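Local atomic coordinates of glycoside Hydrolase (Bacteroides uniformis, PDB entry 5T9X), a protein that probably hydrolyses galactan chains of the agarose type, acting as a family 16 glycoside hydrolase in agarose breakdown by a human gut bacterium. Residues V57-G62 with G255-D260; Q70-D75 with S154-V159; G86-E89 with T93-Y96; D178-S183 with T187-I192. All coordinates share one frame; numbering follows the deposited sequence.

Contact 1 (V57-G62 with G255-D260)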
# COMPACT_ATOMS: atom_id res chain seq x y z
N VAL A 57 -17.82 8.71 -4.23
CA VAL A 57 -16.98 8.92 -3.08
C VAL A 57 -17.85 8.49 -1.90
O VAL A 57 -18.96 8.96 -1.74
CB VAL A 57 -16.49 10.36 -2.98
CG1 VAL A 57 -15.62 10.53 -1.75
CG2 VAL A 57 -15.67 10.73 -4.21
N PRO A 58 -17.37 7.53 -1.09
CA PRO A 58 -18.31 6.88 -0.17
C PRO A 58 -18.63 7.66 1.10
O PRO A 58 -19.26 7.13 1.97
CB PRO A 58 -17.59 5.57 0.18
CG PRO A 58 -16.12 5.86 -0.03
CD PRO A 58 -16.02 6.95 -1.04
N VAL A 59 -18.20 8.91 1.21
CA VAL A 59 -18.45 9.72 2.40
C VAL A 59 -18.67 11.17 1.97
O VAL A 59 -18.14 11.60 0.96
CB VAL A 59 -17.28 9.59 3.40
CG1 VAL A 59 -15.94 9.91 2.74
CG2 VAL A 59 -17.52 10.43 4.66
N SER A 60 -19.47 11.89 2.75
CA SER A 60 -19.76 13.29 2.47
C SER A 60 -18.54 14.18 2.71
O SER A 60 -17.75 13.96 3.63
CB SER A 60 -20.91 13.81 3.34
OG SER A 60 -21.00 15.22 3.22
N ALA A 61 -18.43 15.22 1.89
CA ALA A 61 -17.33 16.16 1.98
C ALA A 61 -17.52 17.15 3.14
O ALA A 61 -16.60 17.91 3.48
CB ALA A 61 -17.15 16.89 0.66
N GLY A 62 -18.70 17.14 3.74
CA GLY A 62 -18.98 18.03 4.83
C GLY A 62 -20.02 19.05 4.41
O GLY A 62 -20.33 19.23 3.20
N GLY A 255 -9.95 2.50 0.27
CA GLY A 255 -9.53 3.88 0.49
C GLY A 255 -9.53 4.31 1.95
O GLY A 255 -10.08 3.61 2.82
N VAL A 256 -8.93 5.48 2.19
CA VAL A 256 -8.94 6.08 3.50
C VAL A 256 -9.33 7.55 3.38
O VAL A 256 -8.89 8.26 2.47
CB VAL A 256 -7.58 5.89 4.26
CG1 VAL A 256 -6.44 6.62 3.59
CG2 VAL A 256 -7.72 6.36 5.69
N TYR A 257 -10.19 7.97 4.30
CA TYR A 257 -10.45 9.35 4.54
C TYR A 257 -9.57 9.77 5.72
O TYR A 257 -9.83 9.42 6.87
CB TYR A 257 -11.93 9.58 4.83
CG TYR A 257 -12.37 11.02 4.98
CD1 TYR A 257 -11.60 12.08 4.50
CD2 TYR A 257 -13.59 11.32 5.53
CE1 TYR A 257 -12.03 13.39 4.63
CE2 TYR A 257 -14.02 12.64 5.66
CZ TYR A 257 -13.23 13.66 5.20
OH TYR A 257 -13.61 14.97 5.31
N TRP A 258 -8.49 10.46 5.37
CA TRP A 258 -7.63 11.12 6.31
C TRP A 258 -8.28 12.46 6.58
O TRP A 258 -8.06 13.43 5.85
CB TRP A 258 -6.23 11.28 5.69
CG TRP A 258 -5.23 11.93 6.54
CD1 TRP A 258 -5.32 12.23 7.87
CD2 TRP A 258 -3.93 12.34 6.14
NE1 TRP A 258 -4.18 12.84 8.30
CE2 TRP A 258 -3.30 12.90 7.26
CE3 TRP A 258 -3.24 12.28 4.94
CZ2 TRP A 258 -2.04 13.42 7.21
CZ3 TRP A 258 -1.98 12.78 4.88
CH2 TRP A 258 -1.38 13.35 6.00
N LYS A 259 -9.07 12.52 7.63
CA LYS A 259 -9.93 13.67 7.85
C LYS A 259 -9.22 14.81 8.61
O LYS A 259 -9.35 15.97 8.27
CB LYS A 259 -11.19 13.18 8.58
CG LYS A 259 -12.19 14.26 8.86
CD LYS A 259 -13.50 13.68 9.37
CE LYS A 259 -14.35 14.84 9.90
NZ LYS A 259 -15.72 14.38 10.23
N ASP A 260 -8.52 14.47 9.68
CA ASP A 260 -7.71 15.42 10.43
C ASP A 260 -6.61 14.62 11.14
O ASP A 260 -6.54 13.41 10.95
CB ASP A 260 -8.60 16.27 11.34
CG ASP A 260 -9.27 15.47 12.41
OD1 ASP A 260 -8.60 14.67 13.08
OD2 ASP A 260 -10.50 15.65 12.60
O HOH W 1 -16.18 14.93 5.77
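Val59 and Tyr257 carry this contact, the valine's two methyls meeting one flank of the phenol ring. CG1 of Val59 lies 3.9 Å from CD2 of Tyr257, and CG2 of Val59 reaches the same CD2 at 4.1 Å; the valine comes to the ring obliquely, and the two side chains cross at about a right angle. The tyrosine reaches out because its CG stands anti to its backbone N (chi1 -174°), which carries the ring off strand 255-260 and into the loop 57-62. On one face the ring is also covered by its own strand, with CB of Lys259 lying 3.9 Å above the ring centre. Trp67 of strand 65-69 meets the same tyrosine edge-to-face, and its NE1 donates to the carbonyl O of Val59, tying the loop to the packed side. Segment 255-260 belongs to the antiparallel sheet that also holds strands 162-169 and 263-268, and it ends in a classic beta bulge where Lys259 and Asp260 both face Asn263. The other side of the contact is looser and wet. Here Ser60 is exposed and touches the ring only distantly, its O standing 4.4 Å from CE2 of Tyr257. A water fills the role of a direct bond: it donates to O of Ser60 at 2.8 Å and is hydrogen-bonded to OH of Tyr257 at 2.6 Å. The loop is shaped locally by an ST turn, in which N-H of Gly62 points almost straight at OG of Ser60 (3.0 Å, 167°).

Contact 2 (Q70-D75 with S154-V159). With NA (sodium ion), chain D.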
# COMPACT_ATOMS: atom_id res chain seq x y z
N GLN A 70 -8.05 15.55 -7.49
CA GLN A 70 -6.72 16.13 -7.49
C GLN A 70 -5.97 15.57 -8.67
O GLN A 70 -6.22 14.43 -9.06
CB GLN A 70 -5.99 15.77 -6.19
CG GLN A 70 -6.70 16.23 -4.92
CD GLN A 70 -6.79 17.75 -4.83
OE1 GLN A 70 -5.79 18.42 -4.61
NE2 GLN A 70 -7.97 18.28 -5.00
N SER A 71 -5.03 16.33 -9.22
CA SER A 71 -4.36 15.88 -10.46
C SER A 71 -3.35 14.77 -10.27
O SER A 71 -2.95 14.14 -11.27
CB SER A 71 -3.74 17.04 -11.24
OG SER A 71 -2.82 17.75 -10.45
N GLN A 72 -2.98 14.47 -9.02
CA GLN A 72 -2.15 13.27 -8.75
C GLN A 72 -2.87 11.94 -9.05
O GLN A 72 -2.20 10.95 -9.29
CB GLN A 72 -1.66 13.27 -7.30
CG GLN A 72 -0.85 12.05 -6.88
CD GLN A 72 0.46 12.00 -7.61
OE1 GLN A 72 1.28 12.89 -7.44
NE2 GLN A 72 0.67 10.97 -8.42
N SER A 73 -4.22 11.94 -9.02
CA SER A 73 -5.02 10.78 -9.40
C SER A 73 -4.61 10.25 -10.77
O SER A 73 -4.25 11.03 -11.65
CB SER A 73 -6.49 11.17 -9.46
OG SER A 73 -6.89 11.84 -8.30
N ASP A 74 -4.66 8.93 -10.97
CA ASP A 74 -4.24 8.33 -12.23
C ASP A 74 -5.09 7.12 -12.54
O ASP A 74 -5.18 6.21 -11.71
CB ASP A 74 -2.74 7.94 -12.21
CG ASP A 74 -2.11 7.87 -13.63
OD1 ASP A 74 -2.84 7.69 -14.63
OD2 ASP A 74 -0.86 7.99 -13.75
N ASP A 75 -5.69 7.10 -13.73
CA ASP A 75 -6.40 5.92 -14.23
C ASP A 75 -5.49 4.91 -14.97
O ASP A 75 -5.95 3.81 -15.38
CB ASP A 75 -7.61 6.32 -15.07
CG ASP A 75 -7.26 7.02 -16.39
OD1 ASP A 75 -6.11 6.91 -16.90
OD2 ASP A 75 -8.17 7.65 -16.96
N SER A 154 4.66 8.83 -5.62
CA SER A 154 4.03 9.99 -6.23
C SER A 154 4.99 11.17 -6.39
O SER A 154 5.98 11.28 -5.65
CB SER A 154 2.85 10.43 -5.40
OG SER A 154 3.30 10.93 -4.16
N LYS A 155 4.70 12.04 -7.34
CA LYS A 155 5.52 13.25 -7.54
C LYS A 155 5.07 14.38 -6.65
O LYS A 155 5.87 15.22 -6.34
CB LYS A 155 5.61 13.69 -9.01
CG LYS A 155 6.65 12.90 -9.79
CD LYS A 155 7.09 13.53 -11.11
CE LYS A 155 8.54 13.13 -11.40
NZ LYS A 155 8.95 13.21 -12.83
N THR A 156 3.80 14.39 -6.24
CA THR A 156 3.28 15.38 -5.29
C THR A 156 2.78 14.70 -4.02
O THR A 156 2.64 13.49 -3.96
CB THR A 156 2.15 16.25 -5.92
OG1 THR A 156 0.98 15.45 -6.14
CG2 THR A 156 2.61 16.91 -7.24
N ARG A 157 2.49 15.50 -3.00
CA ARG A 157 2.09 14.98 -1.70
C ARG A 157 0.68 15.34 -1.37
O ARG A 157 0.13 16.22 -1.95
CB ARG A 157 3.00 15.53 -0.63
CG ARG A 157 4.44 15.14 -0.90
CD ARG A 157 5.28 15.23 0.35
NE ARG A 157 6.29 16.29 0.24
CZ ARG A 157 7.52 16.14 -0.28
NH1 ARG A 157 7.96 14.97 -0.80
NH2 ARG A 157 8.31 17.19 -0.28
N VAL A 158 0.11 14.60 -0.43
CA VAL A 158 -1.23 14.85 0.06
C VAL A 158 -1.16 15.13 1.54
O VAL A 158 -0.19 14.77 2.21
CB VAL A 158 -2.20 13.70 -0.26
CG1 VAL A 158 -2.24 13.47 -1.75
CG2 VAL A 158 -1.84 12.40 0.44
N VAL A 159 -2.18 15.82 2.03
CA VAL A 159 -2.33 16.09 3.43
C VAL A 159 -3.80 16.19 3.71
O VAL A 159 -4.58 16.46 2.80
CB VAL A 159 -1.59 17.39 3.84
CG1 VAL A 159 -2.31 18.66 3.34
CG2 VAL A 159 -1.41 17.44 5.36
NA NA D . -7.18 1.82 -15.46
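The side-chain oxygen of Gln72 is gripped twice by Thr156. OG1 of Thr156 donates to OE1 of Gln72 at 2.9 Å, in the carbonyl plane and on a lone pair, while N of Thr156 reaches the same OE1 at 3.2 Å, tilted 21° from that plane. Gln72 sits in a type I beta turn, Gln70 to Ser73, that follows strand 65-69, and it fastens this turn to the loop leaving strand 140-154. Its CG is anti to the backbone N (chi1 177°) and the chain bends at chi2, turning the amide over CB of Ser154, which lies 3.6 Å from CD of Gln72. With leucine in place of Gln72, both donors of Thr156 would probably lose their shared acceptor and the two loops would be less firmly joined. Each loop is braced from within: O of Gln70 accepts from both N and OG of Ser73, and OG of Ser154 donates to O of Thr156 at 2.7 Å. Further along, segment 70-75 runs into the metal site that Glu51, Asn77, Gly118 and Asp332 help to build, where O of Asp75 binds the sodium ion at 2.4 Å.

Contact 3 (G86-E89 with T93-Y96)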
# COMPACT_ATOMS: atom_id res chain seq x y z
N GLY A 86 7.34 8.21 -20.44
CA GLY A 86 6.30 9.01 -21.07
C GLY A 86 5.29 9.53 -20.06
O GLY A 86 5.60 10.42 -19.27
N ASN A 87 4.09 8.97 -20.08
CA ASN A 87 2.99 9.48 -19.25
C ASN A 87 3.10 9.19 -17.76
O ASN A 87 2.59 9.96 -16.96
CB ASN A 87 1.64 8.96 -19.73
CG ASN A 87 1.07 9.78 -20.87
OD1 ASN A 87 1.83 10.28 -21.71
ND2 ASN A 87 -0.25 9.96 -20.89
N PHE A 88 3.73 8.07 -17.42
CA PHE A 88 4.08 7.70 -16.05
C PHE A 88 4.90 8.80 -15.35
O PHE A 88 4.59 9.20 -14.24
CB PHE A 88 4.86 6.36 -16.09
CG PHE A 88 5.29 5.86 -14.76
CD1 PHE A 88 4.44 5.07 -14.00
CD2 PHE A 88 6.57 6.17 -14.28
CE1 PHE A 88 4.84 4.61 -12.76
CE2 PHE A 88 6.98 5.70 -13.04
CZ PHE A 88 6.11 4.93 -12.28
N GLU A 89 5.92 9.30 -16.04
CA GLU A 89 6.82 10.32 -15.53
C GLU A 89 6.15 11.64 -15.15
O GLU A 89 6.76 12.44 -14.46
CB GLU A 89 7.93 10.57 -16.57
CG GLU A 89 9.00 11.59 -16.17
CD GLU A 89 10.35 11.39 -16.87
OE1 GLU A 89 10.41 10.72 -17.94
OE2 GLU A 89 11.37 11.91 -16.34
N THR A 93 7.42 8.42 -9.87
CA THR A 93 8.75 7.88 -10.11
C THR A 93 8.72 6.38 -9.84
O THR A 93 7.89 5.91 -9.06
CB THR A 93 9.81 8.51 -9.19
OG1 THR A 93 9.56 8.15 -7.83
CG2 THR A 93 9.84 10.02 -9.35
N ASP A 94 9.61 5.63 -10.49
CA ASP A 94 9.65 4.15 -10.37
C ASP A 94 10.64 3.63 -9.30
O ASP A 94 11.30 2.60 -9.47
CB ASP A 94 9.90 3.47 -11.76
CG ASP A 94 11.11 4.05 -12.51
OD1 ASP A 94 11.80 4.93 -11.94
OD2 ASP A 94 11.34 3.66 -13.68
N TYR A 95 10.72 4.36 -8.18
CA TYR A 95 11.49 3.92 -7.02
C TYR A 95 10.83 4.44 -5.76
O TYR A 95 9.81 5.10 -5.83
CB TYR A 95 12.95 4.39 -7.12
CG TYR A 95 13.94 3.43 -6.50
CD1 TYR A 95 14.23 2.22 -7.09
CD2 TYR A 95 14.57 3.73 -5.29
CE1 TYR A 95 15.13 1.32 -6.51
CE2 TYR A 95 15.48 2.85 -4.70
CZ TYR A 95 15.76 1.65 -5.32
OH TYR A 95 16.65 0.77 -4.74
N TYR A 96 11.38 4.09 -4.61
CA TYR A 96 10.96 4.59 -3.28
C TYR A 96 11.42 6.01 -3.18
O TYR A 96 12.30 6.41 -3.94
CB TYR A 96 11.63 3.71 -2.22
CG TYR A 96 11.33 3.93 -0.76
CD1 TYR A 96 10.08 3.63 -0.22
CD2 TYR A 96 12.34 4.30 0.13
CE1 TYR A 96 9.84 3.76 1.15
CE2 TYR A 96 12.10 4.45 1.49
CZ TYR A 96 10.86 4.17 2.00
OH TYR A 96 10.67 4.30 3.34
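Phe88 drives the rim of its ring against the peptide link between Thr93 and Asp94. CB points toward 93-96, and with CG anti to the backbone N (chi1 180°) the ring is held out in that direction, CB and CG themselves making no close contact there. CD1 and CD2 still stand back from the loop 93-96, and touching begins one atom further out. CE2 of Phe88 lies 3.7 Å from C of Thr93 and equally near N of Asp94, the nitrogen sitting at the ring edge and in its plane rather than over a face. The same CE2 meets CB of Asp94 at 3.9 Å. At the tip, CZ of Phe88 comes within 3.8 Å of the carbonyl O of Thr93 and within 4.1 Å of CB of Asp94. The ring thus ends against backbone and a methylene group, while the carboxylate of Asp94 is engaged elsewhere, OD1 forming a salt bridge with Arg110. The chain between the two segments includes Trp92, whose ring meets that of Phe88 with the planes at about 30°. Ile113 and Val115 of strand 113-116, together with Val152 of strand 140-154, also pack on the phenylalanine. The contact therefore folds the end of a long loop back onto the chain just beyond strand 92-93, where that strand pairs with 140-154. With a hydrocarbon ring edge meeting a peptide group and no directional bond between the segments, the fit rests on shape and on burial of the phenylalanine.

Contact 4 (D178-S183 with T187-I192)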
# COMPACT_ATOMS: atom_id res chain seq x y z
N ASP A 178 1.07 -3.60 -1.62
CA ASP A 178 0.96 -2.41 -0.75
C ASP A 178 0.61 -1.13 -1.49
O ASP A 178 1.25 -0.78 -2.50
CB ASP A 178 2.28 -2.10 -0.03
CG ASP A 178 2.78 -3.25 0.86
OD1 ASP A 178 2.04 -3.70 1.78
OD2 ASP A 178 3.93 -3.67 0.65
N VAL A 179 -0.35 -0.41 -0.90
CA VAL A 179 -0.65 0.99 -1.26
C VAL A 179 -0.64 1.78 0.03
O VAL A 179 -1.40 1.46 0.94
CB VAL A 179 -2.02 1.12 -1.95
CG1 VAL A 179 -2.32 2.57 -2.32
CG2 VAL A 179 -2.04 0.27 -3.20
N TRP A 180 0.21 2.81 0.13
CA TRP A 180 0.43 3.50 1.42
C TRP A 180 1.03 4.88 1.31
O TRP A 180 1.43 5.33 0.25
CB TRP A 180 1.26 2.62 2.37
CG TRP A 180 2.59 2.18 1.84
CD1 TRP A 180 2.83 1.40 0.76
CD2 TRP A 180 3.88 2.45 2.43
NE1 TRP A 180 4.20 1.20 0.59
CE2 TRP A 180 4.86 1.81 1.62
CE3 TRP A 180 4.29 3.18 3.54
CZ2 TRP A 180 6.25 1.87 1.90
CZ3 TRP A 180 5.67 3.24 3.84
CH2 TRP A 180 6.64 2.59 3.01
N MET A 181 1.05 5.58 2.43
CA MET A 181 1.45 6.97 2.44
C MET A 181 2.47 7.14 3.54
O MET A 181 2.32 6.57 4.60
CB MET A 181 0.23 7.86 2.67
CG MET A 181 -0.86 7.60 1.66
SD MET A 181 -2.10 8.88 1.57
CE MET A 181 -3.04 8.59 3.05
N LEU A 182 3.51 7.90 3.25
CA LEU A 182 4.60 8.11 4.17
C LEU A 182 5.14 9.55 4.03
O LEU A 182 5.36 10.02 2.91
CB LEU A 182 5.69 7.09 3.87
CG LEU A 182 6.99 7.14 4.67
CD1 LEU A 182 6.73 6.82 6.14
CD2 LEU A 182 8.00 6.17 4.06
N SER A 183 5.35 10.22 5.17
CA SER A 183 5.95 11.54 5.21
C SER A 183 7.42 11.45 4.81
O SER A 183 8.04 10.44 5.11
CB SER A 183 5.85 12.14 6.62
OG SER A 183 6.63 11.41 7.55
N THR A 187 8.51 9.68 9.69
CA THR A 187 7.91 9.63 11.05
C THR A 187 6.42 9.30 11.08
O THR A 187 5.88 8.99 12.14
CB THR A 187 8.13 10.95 11.83
OG1 THR A 187 7.48 12.04 11.15
CG2 THR A 187 9.64 11.22 11.99
N GLN A 188 5.74 9.40 9.93
CA GLN A 188 4.30 9.19 9.88
C GLN A 188 3.88 8.46 8.61
O GLN A 188 4.32 8.79 7.50
CB GLN A 188 3.56 10.51 9.96
CG GLN A 188 3.85 11.29 11.22
CD GLN A 188 3.06 12.58 11.31
OE1 GLN A 188 2.18 12.86 10.49
NE2 GLN A 188 3.37 13.37 12.29
N GLU A 189 3.00 7.49 8.78
CA GLU A 189 2.65 6.59 7.72
C GLU A 189 1.18 6.22 7.88
O GLU A 189 0.73 6.03 9.00
CB GLU A 189 3.56 5.38 7.84
CG GLU A 189 3.30 4.27 6.85
CD GLU A 189 4.12 3.03 7.14
OE1 GLU A 189 5.33 3.19 7.48
OE2 GLU A 189 3.55 1.90 7.02
N ILE A 190 0.44 6.18 6.77
CA ILE A 190 -0.95 5.69 6.70
C ILE A 190 -0.96 4.56 5.67
O ILE A 190 -0.51 4.75 4.52
CB ILE A 190 -1.94 6.80 6.30
CG1 ILE A 190 -1.94 7.88 7.36
CG2 ILE A 190 -3.34 6.25 6.18
CD1 ILE A 190 -2.71 9.14 7.03
N ASP A 191 -1.42 3.38 6.08
CA ASP A 191 -1.47 2.22 5.18
C ASP A 191 -2.86 2.01 4.69
O ASP A 191 -3.74 1.78 5.50
CB ASP A 191 -1.00 0.96 5.86
CG ASP A 191 0.37 1.10 6.43
OD1 ASP A 191 1.29 1.52 5.70
OD2 ASP A 191 0.51 0.82 7.63
N ILE A 192 -3.04 2.08 3.38
CA ILE A 192 -4.34 1.87 2.77
C ILE A 192 -4.59 0.37 2.51
O ILE A 192 -5.57 -0.20 2.95
CB ILE A 192 -4.47 2.75 1.52
CG1 ILE A 192 -4.29 4.21 1.92
CG2 ILE A 192 -5.85 2.56 0.89
CD1 ILE A 192 -4.21 5.20 0.79
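Backbone bonds set the frame, beginning with a mutual pair: N of Met181 donates to O of Ile190 at 2.7 Å, and N of Ile190 returns a bond to O of Met181 at 2.9 Å. N of Ile192 donates to O of Val179, and N of Ser183 to O of Gln188, the latter nearly straight at 169°. At the turn end OG of Ser183 stands in for a carbonyl and accepts from N of Gln188 at 3.2 Å; this hydroxyl is also hydrogen-bonded to Asp185. A CA-H...O contact, CA of Glu189 to O of Met181 at 3.1 Å, supplements the ladder. The segments form an antiparallel beta hairpin, and 187-192 contains the start of the ExDxxE sequence typical of family 16, whose acidic residues probably serve catalysis here too. On the face bearing Trp180, Leu182, Glu189 and Asp191, acids flank the tryptophan side chain. Glu189, its CG anti to the backbone N (chi1 177°) and its chain extended, brings CD to 3.6 Å from CE3 of Trp180, the carboxylate and ring planes 58° apart. Putting a glycine at Glu189 would probably uncover this side of the indole and take away the carboxylate near which an imidazole is bound. OD1 of Asp191 instead approaches CB of Trp180, at 3.5 Å. Apolar packing occupies the reverse face, where Met181 and Ile190 lie side by side and CE of the methionine touches CB of the isoleucine at 3.9 Å. CG of Met181 also meets CD1 of Ile192, and strand 252-260 covers this layer through Val256 and Trp258.

How the contacts relate
Contact 4 lies about 7 Å from the chain centre and is the strand-paired core, whereas contacts 1, 2 and 3 sit 15 to 18 Å out and involve loops. Contacts 1 and 4 share the interior between the two sheets: Trp258 and Val256 of contact 1 pack on Ile190 and Ile192. Contact 2 joins this layer, Val158 touching Met181. Contacts 2 and 3 are neighbours linked by Lys155, whose NZ probably bonds O of Glu89. On the hairpin's other face, Tyr96 of contact 3 meets Trp180 and Leu182. Chemistry follows place: a backbone ladder in contact 4, a doubly bonded amide in contact 2, a buried ring edge in contact 3, and a water bridge in contact 1.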